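Local coordinates for protein putative polysaccharide deacetylase (Bdellovibrio bacteriovorus HD100, PDB 5JP6) that probably hydrolyses carbon-nitrogen amide bonds as a zinc-binding peptidoglycan deacetylase of the carbohydrate esterase 4 family, at residues Y183-A186 with I187-A190; D336-R339 with R340-E343; D118-F121 with D122-E126. The protein carries 1 engineered substitution. One frame throughout, in Å; residues are numbered along the deposited sequence.

Overall arrangement
Along the chain contact 3 comes first, on helix 110-126, then contact 1 on helix 183-193, and last contact 2, where strand 330-335 passes through a short loop into helix 339-354. Contacts 1 and 2 belong to the NodB homology region, their centres about 9 Å apart. They meet where Thr184 hydrogen-bonds Asp336 in the loop before helix 339-354, and the two helices also touch. The centre of contact 3 is about 14 Å from that of contact 2 and about 18 Å from that of contact 1; salt bridges from Asp118 and Arg125 tie it to Arg339 and Glu343. Contact 2 thus lies between the other two, touching both and joining helix 110-126 to the deacetylase core.

Contact 1. Residues Y183-A186 with I187-A190; sequences YTDA and ILRA
Arg189 folds back along its own helix so that its guanidinium lies over the preceding turn: NH2 comes to 3.4 Å from Ala186 CA, and Asp185 O sits above the same face. The bend at chi3 (-76°) turns the group back in this way, and NH2 also reaches Ala186 CB at 3.5 Å. The small methyl of Ala186 suits this place because it lets the flat cation lie close to the backbone. Asp185, one turn earlier, does not pair with it; OD1 stays 5.4 Å from Arg189 NH1 and instead makes a salt bridge with Arg216 of helix 211-219. The same OD1 rests 3.8 Å from Leu188 CD1, and Leu188 goes on to pack on Val217 of that helix.

Leu188 CG packs on Thr184 O at 3.3 Å, while Leu188 N donates to that oxygen over 2.8 Å. Thr184 suits a buried turn because its hydroxyl has partners at both His180 N and Asp336. Ile187 turns its branched side chain to Asp336 and Ala342, and Ala190 is small enough to pack against Met345 and Pro346 of helix 339-354. Four successive i to i+4 backbone bonds hold these groups in order. The segment is the first part of the helix in a beta-alpha-beta unit, between parallel strands 170-176 and 199-202, in the NodB deacetylase fold.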
loop_
_atom_site.group_PDB
_atom_site.type_symbol
_atom_site.label_atom_id
_atom_site.label_comp_id
_atom_site.label_asym_id
_atom_site.label_seq_id
_atom_site.Cartn_x
_atom_site.Cartn_y
_atom_site.Cartn_z
ATOM N N TYR A 183 1.933 5.089 -8.495
ATOM C CA TYR A 183 2.977 4.229 -7.948
ATOM C C TYR A 183 2.757 2.757 -8.249
ATOM O O TYR A 183 3.729 1.990 -8.379
ATOM C CB TYR A 183 3.165 4.406 -6.445
ATOM C CG TYR A 183 3.077 5.818 -5.906
ATOM C CD1 TYR A 183 3.580 6.933 -6.582
ATOM C CD2 TYR A 183 2.535 6.017 -4.645
ATOM C CE1 TYR A 183 3.457 8.207 -6.037
ATOM C CE2 TYR A 183 2.417 7.272 -4.091
ATOM C CZ TYR A 183 2.884 8.374 -4.800
ATOM O OH TYR A 183 2.726 9.634 -4.259
ATOM N N THR A 184 1.500 2.356 -8.325
ATOM C CA THR A 184 1.203 0.968 -8.555
ATOM C C THR A 184 1.762 0.515 -9.908
ATOM O O THR A 184 2.326 -0.576 -10.014
ATOM C CB THR A 184 -0.333 0.713 -8.434
ATOM O OG1 THR A 184 -0.746 1.019 -7.108
ATOM C CG2 THR A 184 -0.652 -0.731 -8.762
ATOM N N ASP A 185 1.617 1.365 -10.940
ATOM C CA ASP A 185 2.152 1.029 -12.257
ATOM C C ASP A 185 3.686 0.865 -12.167
ATOM O O ASP A 185 4.241 0.016 -12.830
ATOM C CB ASP A 185 1.732 2.053 -13.316
ATOM C CG ASP A 185 0.291 1.934 -13.703
ATOM O OD1 ASP A 185 -0.136 0.821 -14.025
ATOM O OD2 ASP A 185 -0.423 2.995 -13.630
ATOM N N ALA A 186 4.375 1.689 -11.377
ATOM C CA ALA A 186 5.829 1.514 -11.211
ATOM C C ALA A 186 6.148 0.146 -10.574
ATOM O O ALA A 186 7.055 -0.549 -11.004
ATOM C CB ALA A 186 6.431 2.633 -10.376
ATOM N N ILE A 187 5.370 -0.235 -9.567
ATOM C CA ILE A 187 5.526 -1.534 -8.936
ATOM C C ILE A 187 5.255 -2.657 -9.975
ATOM O O ILE A 187 6.028 -3.628 -10.079
ATOM C CB ILE A 187 4.720 -1.623 -7.625
ATOM C CG1 ILE A 187 5.411 -0.789 -6.520
ATOM C CG2 ILE A 187 4.528 -3.078 -7.220
ATOM C CD1 ILE A 187 4.530 -0.439 -5.351
ATOM N N LEU A 188 4.200 -2.507 -10.774
ATOM C CA LEU A 188 3.896 -3.490 -11.824
ATOM C C LEU A 188 5.060 -3.639 -12.800
ATOM O O LEU A 188 5.409 -4.746 -13.193
ATOM C CB LEU A 188 2.632 -3.121 -12.587
ATOM C CG LEU A 188 1.325 -3.203 -11.825
ATOM C CD1 LEU A 188 0.158 -2.758 -12.678
ATOM C CD2 LEU A 188 1.058 -4.621 -11.306
ATOM N N ARG A 189 5.652 -2.512 -13.210
ATOM C CA ARG A 189 6.775 -2.572 -14.162
ATOM C C ARG A 189 7.932 -3.342 -13.553
ATOM O O ARG A 189 8.539 -4.192 -14.199
ATOM C CB ARG A 189 7.248 -1.182 -14.551
ATOM C CG ARG A 189 6.246 -0.431 -15.398
ATOM C CD ARG A 189 6.833 0.840 -15.940
ATOM N NE ARG A 189 6.938 1.909 -14.937
ATOM C CZ ARG A 189 5.983 2.793 -14.641
ATOM N NH1 ARG A 189 4.795 2.729 -15.213
ATOM N NH2 ARG A 189 6.213 3.738 -13.741
ATOM N N ALA A 190 8.199 -3.059 -12.294
ATOM C CA ALA A 190 9.330 -3.709 -11.608
ATOM C C ALA A 190 9.102 -5.220 -11.488
ATOM O O ALA A 190 9.998 -6.029 -11.749
ATOM C CB ALA A 190 9.552 -3.092 -10.244
#

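Contact 2. Residues D336-R339 with R340-E343; sequences DIQR and RTAE
Arg339 slants across Glu343, one helical turn on, its CG 4.0 Å from Glu343 CG before the charged ends meet. The chain is extended from CG to NE, with CG anti to the backbone N (chi1 172°), which carries the guanidinium out to the carboxylate. There it grips side-on: NE at 2.9 Å and NH2 at 3.0 Å both donate to Glu343 OE2, to which Ala134 N is a further donor. That oxygen lies in the guanidinium plane, yet the two arginine nitrogens approach it from one face of the carboxylate, whose plane is turned 44° from that of the guanidinium. Glu343 bends at chi2 (-79°), laying CG 3.4 Å from Arg339 O. A long arginine suits this buried place because NH1 can still reach Glu94 and Asp118, while Glu343 OE1 binds Arg125; these opposite charges probably offset one another.

Gln338 is the N-cap of helix 339-354, which follows strand 330-335 in the NodB fold. Its carbonyl oxygen accepts two weak bonds, from Thr341 N and Ala342 N, and a water bridges its NE2 to Arg340 N, giving that first-turn amide an acceptor. Thr341 crosses Gln338 at about a right angle, with OG1 3.7 Å from Gln338 CB; the hydroxyl itself is bonded to Asp307. Ala342, with only a methyl, fits against Tyr183 and Ile187, while Arg340 reaches across to Asn313 and His120.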
loop_
_atom_site.group_PDB
_atom_site.type_symbol
_atom_site.label_atom_id
_atom_site.label_comp_id
_atom_site.label_asym_id
_atom_site.label_seq_id
_atom_site.Cartn_x
_atom_site.Cartn_y
_atom_site.Cartn_z
ATOM N N ASP A 336 1.425 -0.412 -1.889
ATOM C CA ASP A 336 1.736 0.110 -3.234
ATOM C C ASP A 336 1.328 1.607 -3.311
ATOM O O ASP A 336 1.665 2.273 -4.287
ATOM C CB ASP A 336 1.187 -0.722 -4.405
ATOM C CG ASP A 336 -0.292 -0.968 -4.332
ATOM O OD1 ASP A 336 -0.766 -1.316 -3.223
ATOM O OD2 ASP A 336 -0.998 -0.835 -5.369
ATOM N N ILE A 337 0.685 2.141 -2.281
ATOM C CA ILE A 337 0.431 3.586 -2.171
ATOM C C ILE A 337 1.591 4.365 -1.540
ATOM O O ILE A 337 1.531 5.595 -1.416
ATOM C CB ILE A 337 -0.894 3.884 -1.417
ATOM C CG1 ILE A 337 -0.843 3.393 0.023
ATOM C CG2 ILE A 337 -2.071 3.249 -2.147
ATOM C CD1 ILE A 337 -1.903 3.966 0.905
ATOM N N GLN A 338 2.665 3.655 -1.173
ATOM C CA GLN A 338 3.836 4.284 -0.584
ATOM C C GLN A 338 4.867 4.517 -1.719
ATOM O O GLN A 338 5.427 3.569 -2.273
ATOM C CB GLN A 338 4.457 3.395 0.490
ATOM C CG GLN A 338 5.516 4.106 1.328
ATOM C CD GLN A 338 4.884 5.177 2.244
ATOM O OE1 GLN A 338 3.968 4.922 3.064
ATOM N NE2 GLN A 338 5.314 6.375 2.060
ATOM N N ARG A 339 5.118 5.780 -2.047
ATOM C CA ARG A 339 6.024 6.088 -3.156
ATOM C C ARG A 339 7.370 5.427 -2.993
ATOM O O ARG A 339 7.917 4.835 -3.949
ATOM C CB ARG A 339 6.191 7.589 -3.359
ATOM C CG ARG A 339 7.266 7.861 -4.376
ATOM C CD ARG A 339 7.260 9.256 -4.901
ATOM N NE ARG A 339 8.311 9.391 -5.902
ATOM C CZ ARG A 339 8.709 10.533 -6.426
ATOM N NH1 ARG A 339 8.094 11.653 -6.107
ATOM N NH2 ARG A 339 9.676 10.525 -7.326
ATOM N N ARG A 340 7.917 5.477 -1.784
ATOM C CA ARG A 340 9.293 5.004 -1.615
ATOM C C ARG A 340 9.397 3.506 -1.883
ATOM O O ARG A 340 10.409 3.046 -2.361
ATOM C CB ARG A 340 9.806 5.340 -0.231
ATOM C CG ARG A 340 11.297 5.167 -0.064
ATOM C CD ARG A 340 11.731 5.733 1.285
ATOM N NE ARG A 340 11.288 7.090 1.552
ATOM C CZ ARG A 340 11.977 8.217 1.295
ATOM N NH1 ARG A 340 13.127 8.201 0.663
ATOM N NH2 ARG A 340 11.492 9.371 1.677
ATOM N N THR A 341 8.317 2.783 -1.610
ATOM C CA THR A 341 8.278 1.361 -1.939
ATOM C C THR A 341 8.400 1.117 -3.437
ATOM O O THR A 341 9.157 0.209 -3.875
ATOM C CB THR A 341 7.030 0.724 -1.334
ATOM O OG1 THR A 341 7.093 0.855 0.088
ATOM C CG2 THR A 341 6.864 -0.761 -1.721
ATOM N N ALA A 342 7.707 1.931 -4.239
ATOM C CA ALA A 342 7.859 1.828 -5.709
ATOM C C ALA A 342 9.311 2.209 -6.097
ATOM O O ALA A 342 9.927 1.553 -6.967
ATOM C CB ALA A 342 6.829 2.686 -6.435
ATOM N N GLU A 343 9.889 3.245 -5.454
ATOM C CA GLU A 343 11.222 3.680 -5.810
ATOM C C GLU A 343 12.270 2.594 -5.572
ATOM O O GLU A 343 13.255 2.536 -6.297
ATOM C CB GLU A 343 11.621 4.928 -4.997
ATOM C CG GLU A 343 10.794 6.171 -5.278
ATOM C CD GLU A 343 11.195 6.888 -6.554
ATOM O OE1 GLU A 343 12.353 6.778 -7.038
ATOM O OE2 GLU A 343 10.330 7.646 -7.084
HETATM O O HOH W 1 7.263 7.510 0.293
#

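Contact 3. Residues D118-F121 with D122-E126; sequences DEHF and DEQRE
The ring contacts begin with Gln124, whose CG lies over one face of the His120 ring, a CH-pi contact of 3.8 Å to the centroid. The bend at chi2 (-68°) brings the amide back beside the imidazole, and the planes are only 6° apart. Both polar ends work elsewhere, His120 NE2 with Arg340 and Gln124 OE1 with Asn313 N. His120 CD2 in turn sits over the centre of the Phe121 ring. Phe121, on the buried side of the helix, packs between the Arg339 and Arg340 guanidinium groups, which approach from opposite sides of its ring plane.

The ionic contacts centre on Arg125, whose NH1 bonds Asp122 OD1 at 2.7 Å, in the guanidinium plane. One face of the cation lies over Phe121 O, 3.7 Å above the plane. On the exposed side Glu119 OE2 comes to 4.1 Å from Glu123 OE2, a like-charge approach that solvent probably screens.

Among the hydrogen bonds, four i to i+4 backbone pairs run through the helix, and a water joins Asp118 O to Arg125 NH2.

With Arg125 steadied by Asp122, helix 110-126 meets helix 339-354 through paired charges as well as by the packing of Phe121 on its arginines.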
loop_
_atom_site.group_PDB
_atom_site.type_symbol
_atom_site.label_atom_id
_atom_site.label_comp_id
_atom_site.label_asym_id
_atom_site.label_seq_id
_atom_site.Cartn_x
_atom_site.Cartn_y
_atom_site.Cartn_z
ATOM N N ASP A 118 10.238 15.522 -5.383
ATOM C CA ASP A 118 10.858 14.893 -6.520
ATOM C C ASP A 118 12.387 15.008 -6.491
ATOM O O ASP A 118 13.100 14.066 -6.843
ATOM C CB ASP A 118 10.292 15.442 -7.823
ATOM C CG ASP A 118 8.840 15.055 -8.066
ATOM O OD1 ASP A 118 8.275 14.206 -7.337
ATOM O OD2 ASP A 118 8.231 15.634 -9.013
ATOM N N GLU A 119 12.894 16.151 -6.055
ATOM C CA GLU A 119 14.344 16.369 -5.922
ATOM C C GLU A 119 14.928 15.447 -4.835
ATOM O O GLU A 119 16.002 14.855 -4.999
ATOM C CB GLU A 119 14.636 17.838 -5.586
ATOM C CG GLU A 119 16.097 18.099 -5.338
ATOM C CD GLU A 119 16.383 19.574 -5.089
ATOM O OE1 GLU A 119 15.543 20.291 -4.498
ATOM O OE2 GLU A 119 17.460 20.016 -5.474
ATOM N N HIS A 120 14.158 15.245 -3.760
ATOM C CA HIS A 120 14.573 14.309 -2.702
ATOM C C HIS A 120 14.729 12.902 -3.297
ATOM O O HIS A 120 15.762 12.254 -3.112
ATOM C CB HIS A 120 13.566 14.291 -1.556
ATOM C CG HIS A 120 13.723 13.119 -0.646
ATOM N ND1 HIS A 120 14.654 13.074 0.366
ATOM C CD2 HIS A 120 13.082 11.932 -0.615
ATOM C CE1 HIS A 120 14.575 11.913 0.990
ATOM N NE2 HIS A 120 13.623 11.208 0.416
ATOM N N PHE A 121 13.719 12.425 -4.033
ATOM C CA PHE A 121 13.823 11.055 -4.632
ATOM C C PHE A 121 14.888 10.996 -5.713
ATOM O O PHE A 121 15.497 9.963 -5.849
ATOM C CB PHE A 121 12.484 10.523 -5.087
ATOM C CG PHE A 121 11.602 10.080 -3.925
ATOM C CD1 PHE A 121 11.881 8.979 -3.109
ATOM C CD2 PHE A 121 10.498 10.844 -3.645
ATOM C CE1 PHE A 121 11.014 8.629 -2.095
ATOM C CE2 PHE A 121 9.643 10.500 -2.648
ATOM C CZ PHE A 121 9.918 9.408 -1.853
ATOM N N ASP A 122 15.169 12.097 -6.410
ATOM C CA ASP A 122 16.300 12.143 -7.345
ATOM C C ASP A 122 17.603 11.855 -6.608
ATOM O O ASP A 122 18.444 11.049 -7.039
ATOM C CB ASP A 122 16.413 13.510 -8.004
ATOM C CG ASP A 122 15.327 13.788 -9.046
ATOM O OD1 ASP A 122 14.602 12.857 -9.488
ATOM O OD2 ASP A 122 15.206 14.983 -9.438
ATOM N N GLU A 123 17.765 12.529 -5.482
ATOM C CA GLU A 123 18.997 12.393 -4.687
ATOM C C GLU A 123 19.132 10.977 -4.139
ATOM O O GLU A 123 20.207 10.353 -4.191
ATOM C CB GLU A 123 18.975 13.390 -3.535
ATOM C CG GLU A 123 19.125 14.834 -3.941
ATOM C CD GLU A 123 18.862 15.800 -2.795
ATOM O OE1 GLU A 123 18.657 15.342 -1.655
ATOM O OE2 GLU A 123 18.918 17.032 -3.018
ATOM N N GLN A 124 17.999 10.437 -3.689
ATOM C CA GLN A 124 17.944 9.054 -3.171
ATOM C C GLN A 124 18.326 8.028 -4.224
ATOM O O GLN A 124 18.968 7.057 -3.930
ATOM C CB GLN A 124 16.563 8.735 -2.622
ATOM C CG GLN A 124 16.155 9.574 -1.411
ATOM C CD GLN A 124 16.980 9.235 -0.207
ATOM O OE1 GLN A 124 16.928 8.120 0.295
ATOM N NE2 GLN A 124 17.756 10.186 0.256
ATOM N N ARG A 125 17.925 8.281 -5.459
ATOM C CA ARG A 125 18.173 7.383 -6.558
ATOM C C ARG A 125 19.676 7.280 -6.888
ATOM O O ARG A 125 20.152 6.243 -7.382
ATOM C CB ARG A 125 17.353 7.916 -7.771
ATOM C CG ARG A 125 16.871 6.936 -8.744
ATOM C CD ARG A 125 15.949 7.586 -9.762
ATOM N NE ARG A 125 14.630 7.890 -9.240
ATOM C CZ ARG A 125 14.121 9.110 -9.161
ATOM N NH1 ARG A 125 14.775 10.155 -9.669
ATOM N NH2 ARG A 125 12.933 9.298 -8.582
ATOM N N GLU A 126 20.441 8.331 -6.600
ATOM C CA GLU A 126 21.861 8.422 -7.007
ATOM C C GLU A 126 22.702 7.289 -6.457
ATOM O O GLU A 126 23.640 6.818 -7.111
ATOM C CB GLU A 126 22.481 9.740 -6.513
ATOM C CG GLU A 126 22.009 10.980 -7.264
ATOM C CD GLU A 126 22.614 12.273 -6.705
ATOM O OE1 GLU A 126 23.684 12.210 -6.033
ATOM O OE2 GLU A 126 22.005 13.347 -6.899
HETATM O O HOH W 2 11.793 12.059 -8.518
#